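PDB 4AW7: GH86A beta-porphyranase from Bacteroides plebeius, which cleaves the sulfated red-algal polysaccharide porphyran at beta-D-galactopyranose-(1->4)-alpha-L-galactopyranose-6-sulfate linkages, releasing mostly disaccharides. Local coordinates for residues V24-R29 with K416-V421; P442-S447 with L458-S463; K483-S486 with S490-F493. One frame throughout, in Å; residues are numbered along the deposited sequence.

Interaction 1: residues V24-R29 with K416-V421; sequences VDYNTR and KDVSNV
D417 OD2 receives two hydrogen bonds, one from the phenol of Y26 (OH to OD2 2.7 Å) and one from water 1, which donates to the same oxygen from 2.7 Å. The contact sets a type I beta turn, D25 to T28, at the end of strand 21-25 against the start of the short strand 418-419; both strands belong to one mixed sheet, and 416-421 lies in the first porphyranase beta-sandwich domain. The phenol approaches OD2 on its anti side, 22° out of the carboxylate plane, while OD2 lies at the ring's edge, near the ring plane. Ring and carboxylate planes are 89° apart, close to perpendicular. D417 OD1 is met on its syn side by K416 NZ at 2.8 Å in a salt bridge. With partners on both oxygens, the carboxylate's rotation is probably restricted, and the nearby lysine charge is likely to favour its ionised form. The Y26 ring reaches across because CG sits between the backbone N and the carbonyl carbon (chi1 57°), a crowded position. On its apolar flank V418 CG2 lies 3.8 Å from Y26 CE2, in an oblique approach, and beyond the two segments the ring also touches V462 of strand 454-462. Water 1 links the segments a second time, since it accepts a weak bond from N27 ND2. The turn that presents Y26 and N27 is itself braced by D25: T28 N bonds D25 O, and K412 supplies a salt bridge to OD2 from outside. D25 OD2 also accepts from T28 OG1, and D25 OD1 accepts from N27 N at 3.0 Å, the donor lying above the carboxylate plane, which makes an Asx turn.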
loop_
_atom_site.group_PDB
_atom_site.type_symbol
_atom_site.label_atom_id
_atom_site.label_comp_id
_atom_site.label_asym_id
_atom_site.label_seq_id
_atom_site.Cartn_x
_atom_site.Cartn_y
_atom_site.Cartn_z
ATOM N N VAL A 24 -11.826 -18.966 -10.943
ATOM C CA VAL A 24 -11.986 -17.732 -11.690
ATOM C C VAL A 24 -13.307 -17.818 -12.451
ATOM O O VAL A 24 -13.568 -18.826 -13.101
ATOM C CB VAL A 24 -10.841 -17.496 -12.714
ATOM C CG1 VAL A 24 -10.980 -16.173 -13.456
ATOM C CG2 VAL A 24 -9.471 -17.583 -12.037
ATOM N N ASP A 25 -14.122 -16.774 -12.402
ATOM C CA ASP A 25 -15.340 -16.701 -13.201
ATOM C C ASP A 25 -15.264 -15.455 -14.058
ATOM O O ASP A 25 -15.618 -14.360 -13.612
ATOM C CB ASP A 25 -16.576 -16.700 -12.342
ATOM C CG ASP A 25 -17.847 -16.726 -13.153
ATOM O OD1 ASP A 25 -17.767 -16.726 -14.399
ATOM O OD2 ASP A 25 -18.896 -16.668 -12.489
ATOM N N TYR A 26 -14.782 -15.616 -15.290
ATOM C CA TYR A 26 -14.643 -14.492 -16.175
ATOM C C TYR A 26 -15.967 -13.991 -16.748
ATOM O O TYR A 26 -15.973 -13.002 -17.481
ATOM C CB TYR A 26 -13.582 -14.748 -17.284
ATOM C CG TYR A 26 -13.880 -15.986 -18.116
ATOM C CD1 TYR A 26 -14.833 -15.963 -19.147
ATOM C CD2 TYR A 26 -13.219 -17.191 -17.879
ATOM C CE1 TYR A 26 -15.115 -17.097 -19.902
ATOM C CE2 TYR A 26 -13.500 -18.325 -18.614
ATOM C CZ TYR A 26 -14.440 -18.279 -19.630
ATOM O OH TYR A 26 -14.693 -19.429 -20.360
ATOM N N ASN A 27 -17.066 -14.669 -16.424
ATOM C CA ASN A 27 -18.394 -14.179 -16.766
ATOM C C ASN A 27 -19.050 -13.370 -15.667
ATOM O O ASN A 27 -20.156 -12.895 -15.834
ATOM C CB ASN A 27 -19.307 -15.365 -17.147
ATOM C CG ASN A 27 -18.809 -16.080 -18.375
ATOM O OD1 ASN A 27 -18.327 -17.202 -18.271
ATOM N ND2 ASN A 27 -18.782 -15.386 -19.505
ATOM N N THR A 28 -18.346 -13.163 -14.554
ATOM C CA THR A 28 -18.851 -12.309 -13.469
ATOM C C THR A 28 -17.883 -11.162 -13.277
ATOM O O THR A 28 -16.722 -11.389 -12.943
ATOM C CB THR A 28 -19.023 -13.119 -12.183
ATOM O OG1 THR A 28 -20.008 -14.135 -12.411
ATOM C CG2 THR A 28 -19.489 -12.245 -11.022
ATOM N N ARG A 29 -18.360 -9.949 -13.509
ATOM C CA ARG A 29 -17.563 -8.767 -13.276
ATOM C C ARG A 29 -17.495 -8.495 -11.768
ATOM O O ARG A 29 -18.517 -8.585 -11.101
ATOM C CB ARG A 29 -18.171 -7.588 -14.027
ATOM C CG ARG A 29 -17.445 -6.279 -13.825
ATOM C CD ARG A 29 -17.798 -5.257 -14.845
ATOM N NE ARG A 29 -19.254 -5.047 -14.974
ATOM C CZ ARG A 29 -19.808 -3.969 -15.512
ATOM N NH1 ARG A 29 -19.054 -2.960 -15.960
ATOM N NH2 ARG A 29 -21.135 -3.877 -15.510
ATOM N N LYS A 416 -13.741 -22.937 -21.647
ATOM C CA LYS A 416 -14.124 -23.153 -23.055
ATOM C C LYS A 416 -13.825 -21.965 -23.967
ATOM O O LYS A 416 -13.532 -22.146 -25.166
ATOM C CB LYS A 416 -15.610 -23.566 -23.141
ATOM C CG LYS A 416 -16.611 -22.417 -23.049
ATOM C CD LYS A 416 -18.053 -22.907 -22.936
ATOM C CE LYS A 416 -19.023 -21.746 -22.834
ATOM N NZ LYS A 416 -19.013 -20.877 -24.054
ATOM N N ASP A 417 -13.908 -20.749 -23.418
ATOM C CA ASP A 417 -13.775 -19.509 -24.180
ATOM C C ASP A 417 -12.350 -18.960 -24.204
ATOM O O ASP A 417 -12.112 -17.884 -24.746
ATOM C CB ASP A 417 -14.699 -18.450 -23.558
ATOM C CG ASP A 417 -16.111 -18.942 -23.416
ATOM O OD1 ASP A 417 -16.741 -19.209 -24.463
ATOM O OD2 ASP A 417 -16.581 -19.096 -22.267
ATOM N N VAL A 418 -11.409 -19.676 -23.591
ATOM C CA VAL A 418 -10.042 -19.188 -23.369
ATOM C C VAL A 418 -9.071 -19.962 -24.270
ATOM O O VAL A 418 -9.234 -21.168 -24.478
ATOM C CB VAL A 418 -9.703 -19.319 -21.877
ATOM C CG1 VAL A 418 -8.236 -18.908 -21.589
ATOM C CG2 VAL A 418 -10.672 -18.429 -21.099
ATOM N N SER A 419 -8.100 -19.248 -24.820
ATOM C CA SER A 419 -7.111 -19.827 -25.734
ATOM C C SER A 419 -5.819 -19.033 -25.708
ATOM O O SER A 419 -5.760 -17.979 -25.090
ATOM C CB SER A 419 -7.666 -19.831 -27.173
ATOM O OG SER A 419 -7.855 -18.507 -27.672
ATOM N N ASN A 420 -4.790 -19.512 -26.406
ATOM C CA ASN A 420 -3.529 -18.778 -26.540
ATOM C C ASN A 420 -2.962 -18.318 -25.185
ATOM O O ASN A 420 -2.663 -17.143 -24.956
ATOM C CB ASN A 420 -3.681 -17.631 -27.501
ATOM C CG ASN A 420 -4.086 -18.107 -28.859
ATOM O OD1 ASN A 420 -3.643 -19.181 -29.298
ATOM N ND2 ASN A 420 -4.970 -17.372 -29.505
ATOM N N VAL A 421 -2.823 -19.275 -24.297
ATOM C CA VAL A 421 -2.337 -19.014 -22.946
ATOM C C VAL A 421 -0.821 -18.864 -22.930
ATOM O O VAL A 421 -0.067 -19.693 -23.472
ATOM C CB VAL A 421 -2.762 -20.141 -21.984
ATOM C CG1 VAL A 421 -2.292 -19.858 -20.560
ATOM C CG2 VAL A 421 -4.306 -20.349 -22.006
HETATM O O HOH W 1 -18.879 -17.897 -21.492
#

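Interaction 2: residues P442-S447 with L458-S463; sequences PSMPES and LVADVS
M444 overlaps L458 with its sulfur: SD stands 3.8 Å from L458 CD1, the shortest approach between 442-447 and 458-463. The two side chains cross at a slant, and the methionine then continues toward A460, where M444 CE comes to 4.3 Å from A460 CB. Torsions account for this reach. M444 CG is anti to the backbone N (chi1 -170°), and bends at chi2 and chi3 (70° and 52°) fold the thioether back, so that the end of the side chain comes nearer to the strand than the direction of its CB would suggest. P445 CD lies 4.5 Å from L458 CD2; CD1 of the leucine thus makes the closer touch, with the sulfur, and the proline ring adds a marginal one. L458 and A460 both point toward the loop, whereas V459 between them points away, as expected for a strand presenting one face. No hydrogen bond crosses the contact, whose touching atoms all come from apolar side chains; it buries 139 Å². V418 and V421 of the neighbouring strands also touch M444, and L409 of strand 405-410 touches L458, so the methionine and leucine belong to a larger apolar cluster. A connecting loop, running from strand 433-441 to strand 447-450, here lays M444 and the ring of P445 over one face of strand 454-462, packing characteristic of the hydrophobic interior of a beta-sandwich domain.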
loop_
_atom_site.group_PDB
_atom_site.type_symbol
_atom_site.label_atom_id
_atom_site.label_comp_id
_atom_site.label_asym_id
_atom_site.label_seq_id
_atom_site.Cartn_x
_atom_site.Cartn_y
_atom_site.Cartn_z
ATOM N N PRO A 442 -0.250 -24.967 -23.781
ATOM C CA PRO A 442 -1.283 -25.352 -24.766
ATOM C C PRO A 442 -2.712 -25.302 -24.288
ATOM O O PRO A 442 -3.636 -25.443 -25.069
ATOM C CB PRO A 442 -0.890 -26.793 -25.089
ATOM C CG PRO A 442 -0.182 -27.268 -23.905
ATOM C CD PRO A 442 0.601 -26.100 -23.399
ATOM N N SER A 443 -2.896 -25.109 -22.979
ATOM C CA SER A 443 -4.212 -25.006 -22.375
ATOM C C SER A 443 -4.034 -24.332 -21.024
ATOM O O SER A 443 -2.925 -24.274 -20.497
ATOM C CB SER A 443 -4.839 -26.393 -22.211
ATOM O OG SER A 443 -3.984 -27.278 -21.535
ATOM N N MET A 444 -5.113 -23.806 -20.470
ATOM C CA MET A 444 -5.027 -23.307 -19.108
ATOM C C MET A 444 -4.662 -24.475 -18.217
ATOM O O MET A 444 -5.288 -25.519 -18.294
ATOM C CB MET A 444 -6.354 -22.733 -18.645
ATOM C CG MET A 444 -6.217 -22.001 -17.325
ATOM S SD MET A 444 -5.290 -20.462 -17.470
ATOM C CE MET A 444 -6.150 -19.724 -18.747
ATOM N N PRO A 445 -3.675 -24.305 -17.331
ATOM C CA PRO A 445 -3.317 -25.464 -16.502
ATOM C C PRO A 445 -4.411 -25.932 -15.527
ATOM O O PRO A 445 -5.174 -25.118 -15.028
ATOM C CB PRO A 445 -2.114 -24.962 -15.729
ATOM C CG PRO A 445 -1.552 -23.856 -16.545
ATOM C CD PRO A 445 -2.736 -23.187 -17.165
ATOM N N GLU A 446 -4.470 -27.243 -15.287
ATOM C CA GLU A 446 -5.396 -27.868 -14.336
ATOM C C GLU A 446 -4.982 -27.466 -12.920
ATOM O O GLU A 446 -5.814 -27.216 -12.047
ATOM C CB GLU A 446 -5.390 -29.396 -14.474
ATOM N N SER A 447 -3.680 -27.466 -12.713
ATOM C CA SER A 447 -3.117 -26.989 -11.463
ATOM C C SER A 447 -1.772 -26.347 -11.760
ATOM O O SER A 447 -1.133 -26.609 -12.798
ATOM C CB SER A 447 -2.976 -28.129 -10.447
ATOM O OG SER A 447 -2.018 -29.080 -10.862
ATOM N N LEU A 458 -0.738 -15.325 -15.830
ATOM C CA LEU A 458 -1.218 -15.997 -17.028
ATOM C C LEU A 458 -1.975 -14.989 -17.883
ATOM O O LEU A 458 -2.802 -14.221 -17.375
ATOM C CB LEU A 458 -2.164 -17.108 -16.620
ATOM C CG LEU A 458 -1.557 -18.261 -15.820
ATOM C CD1 LEU A 458 -2.619 -19.052 -15.085
ATOM C CD2 LEU A 458 -0.801 -19.183 -16.737
ATOM N N VAL A 459 -1.671 -14.988 -19.181
ATOM C CA VAL A 459 -2.281 -14.083 -20.152
ATOM C C VAL A 459 -2.921 -14.965 -21.204
ATOM O O VAL A 459 -2.290 -15.907 -21.708
ATOM C CB VAL A 459 -1.262 -13.133 -20.787
ATOM C CG1 VAL A 459 -1.964 -12.149 -21.772
ATOM C CG2 VAL A 459 -0.464 -12.435 -19.724
ATOM N N ALA A 460 -4.174 -14.698 -21.521
ATOM C CA ALA A 460 -4.872 -15.539 -22.499
ATOM C C ALA A 460 -5.863 -14.729 -23.295
ATOM O O ALA A 460 -6.265 -13.634 -22.880
ATOM C CB ALA A 460 -5.598 -16.657 -21.766
ATOM N N ASP A 461 -6.276 -15.267 -24.444
ATOM C CA ASP A 461 -7.386 -14.702 -25.194
ATOM C C ASP A 461 -8.646 -15.288 -24.681
ATOM O O ASP A 461 -8.693 -16.447 -24.306
ATOM C CB ASP A 461 -7.296 -15.009 -26.703
ATOM C CG ASP A 461 -6.108 -14.386 -27.385
ATOM O OD1 ASP A 461 -5.561 -13.410 -26.890
ATOM O OD2 ASP A 461 -5.740 -14.875 -28.494
ATOM N N VAL A 462 -9.687 -14.462 -24.637
ATOM C CA VAL A 462 -10.976 -14.897 -24.148
ATOM C C VAL A 462 -12.019 -14.339 -25.104
ATOM O O VAL A 462 -11.973 -13.174 -25.483
ATOM C CB VAL A 462 -11.214 -14.432 -22.654
ATOM C CG1 VAL A 462 -11.107 -12.913 -22.482
ATOM C CG2 VAL A 462 -12.550 -14.957 -22.168
ATOM N N SER A 463 -12.948 -15.186 -25.498
ATOM C CA SER A 463 -13.903 -14.812 -26.546
ATOM C C SER A 463 -15.308 -14.532 -26.039
ATOM O O SER A 463 -16.170 -14.119 -26.852
ATOM C CB SER A 463 -13.965 -15.913 -27.607
ATOM O OG SER A 463 -14.323 -17.157 -27.030
#

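Interaction 3: residues K483-S486 with S490-F493; sequences KPIS and SLSF
L491 is the most covered residue of this contact and the centre of its tight part: L491 CD1 lies 4.0 Å from K483 CB, and the same methyl is 4.0 Å from the backbone oxygen P484 O. I485 CG1 also approaches L491 CD1 at 4.2 Å, the two side chains crossing at about a right angle. F493 completes the close packing further along the lysine, with F493 CZ 3.8 Å from K483 CG in an oblique approach, the two side chains running past each other in opposite directions. The loose side is the lysine's outer end. Bent at chi2 and chi3 (-55° and -68°), K483 turns its amine away from L491 to a salt bridge with E480, while S490 and S492 point away on an exposed flank. Replacing L491 by an alanine would probably open a gap beside K483 CB and P484 O and cost I485 CG1 one of its apolar neighbours. The contact joins the end of strand 469-484 to the start of strand 491-498, which belong to different sheets, and V578 of strand 577-589 touches both L491 and F493. With no hydrogen bond across it, the contact rests on packing of L491 with I485, and of L491 and F493 with the first methylenes of K483, while the lysine's charge is met by E480.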
loop_
_atom_site.group_PDB
_atom_site.type_symbol
_atom_site.label_atom_id
_atom_site.label_comp_id
_atom_site.label_asym_id
_atom_site.label_seq_id
_atom_site.Cartn_x
_atom_site.Cartn_y
_atom_site.Cartn_z
ATOM N N LYS A 483 -9.927 -2.859 21.404
ATOM C CA LYS A 483 -10.555 -3.371 22.625
ATOM C C LYS A 483 -9.599 -4.317 23.338
ATOM O O LYS A 483 -9.132 -5.274 22.753
ATOM C CB LYS A 483 -11.852 -4.111 22.282
ATOM C CG LYS A 483 -12.907 -3.303 21.552
ATOM C CD LYS A 483 -13.323 -2.045 22.223
ATOM C CE LYS A 483 -14.085 -2.328 23.503
ATOM N NZ LYS A 483 -14.841 -1.115 23.996
ATOM N N PRO A 484 -9.317 -4.074 24.628
ATOM C CA PRO A 484 -8.447 -4.989 25.350
ATOM C C PRO A 484 -9.130 -6.313 25.602
ATOM O O PRO A 484 -10.336 -6.350 25.842
ATOM C CB PRO A 484 -8.227 -4.283 26.681
ATOM C CG PRO A 484 -9.333 -3.383 26.843
ATOM C CD PRO A 484 -9.720 -2.934 25.466
ATOM N N ILE A 485 -8.376 -7.382 25.492
ATOM C CA ILE A 485 -8.881 -8.738 25.621
ATOM C C ILE A 485 -8.665 -9.281 27.038
ATOM O O ILE A 485 -7.546 -9.286 27.541
ATOM C CB ILE A 485 -8.185 -9.678 24.645
ATOM C CG1 ILE A 485 -8.410 -9.189 23.183
ATOM C CG2 ILE A 485 -8.635 -11.151 24.825
ATOM C CD1 ILE A 485 -7.449 -9.825 22.165
ATOM N N SER A 486 -9.727 -9.827 27.625
ATOM C CA SER A 486 -9.650 -10.496 28.930
ATOM C C SER A 486 -10.131 -11.911 28.765
ATOM O O SER A 486 -11.044 -12.186 27.960
ATOM C CB SER A 486 -10.576 -9.791 29.895
ATOM O OG SER A 486 -10.069 -8.546 30.258
ATOM N N SER A 490 -16.449 -11.988 26.492
ATOM C CA SER A 490 -16.890 -11.706 25.136
ATOM C C SER A 490 -16.771 -10.221 24.798
ATOM O O SER A 490 -17.019 -9.334 25.619
ATOM C CB SER A 490 -18.341 -12.181 24.971
ATOM O OG SER A 490 -18.686 -12.278 23.598
ATOM N N LEU A 491 -16.330 -9.970 23.549
ATOM C CA LEU A 491 -16.275 -8.649 22.973
ATOM C C LEU A 491 -17.292 -8.550 21.843
ATOM O O LEU A 491 -17.323 -9.422 20.959
ATOM C CB LEU A 491 -14.869 -8.367 22.428
ATOM C CG LEU A 491 -13.781 -8.208 23.494
ATOM C CD1 LEU A 491 -12.418 -8.036 22.851
ATOM C CD2 LEU A 491 -14.034 -6.954 24.347
ATOM N N SER A 492 -18.065 -7.483 21.873
ATOM C CA SER A 492 -19.149 -7.280 20.922
ATOM C C SER A 492 -18.812 -6.173 19.927
ATOM O O SER A 492 -18.447 -5.062 20.317
ATOM C CB SER A 492 -20.397 -6.899 21.702
ATOM O OG SER A 492 -21.425 -6.416 20.864
ATOM N N PHE A 493 -18.956 -6.480 18.639
ATOM C CA PHE A 493 -18.696 -5.523 17.559
ATOM C C PHE A 493 -19.938 -5.333 16.715
ATOM O O PHE A 493 -20.296 -6.264 15.948
ATOM C CB PHE A 493 -17.496 -5.989 16.708
ATOM C CG PHE A 493 -16.199 -5.965 17.478
ATOM C CD1 PHE A 493 -15.814 -7.057 18.228
ATOM C CD2 PHE A 493 -15.399 -4.835 17.483
ATOM C CE1 PHE A 493 -14.636 -7.048 18.972
ATOM C CE2 PHE A 493 -14.243 -4.806 18.208
ATOM C CZ PHE A 493 -13.854 -5.910 18.960
#

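How the interactions relate
Interactions 1 and 2 are neighbours, their centres about 8 Å apart, and reach the same mixed sheet, in which strands 418-419 and 454-462 run side by side. They touch directly: V418 CG1 packs 3.5 Å from A460 CB, and N420 ND2 is 2.8 Å from D461 OD2, a probable hydrogen bond. Interaction 3 stands apart, its centre about 44 Å from that of interaction 1 and about 47 Å from that of interaction 2. Along the chain the three follow in series. Strand 469-484, next after 454-462, leads to interaction 3 and pairs with 29-32 in a separate five-stranded mixed sheet, so the N-terminal chain runs from one sheet into the other through 24-29. All three lie away from the annotated sites.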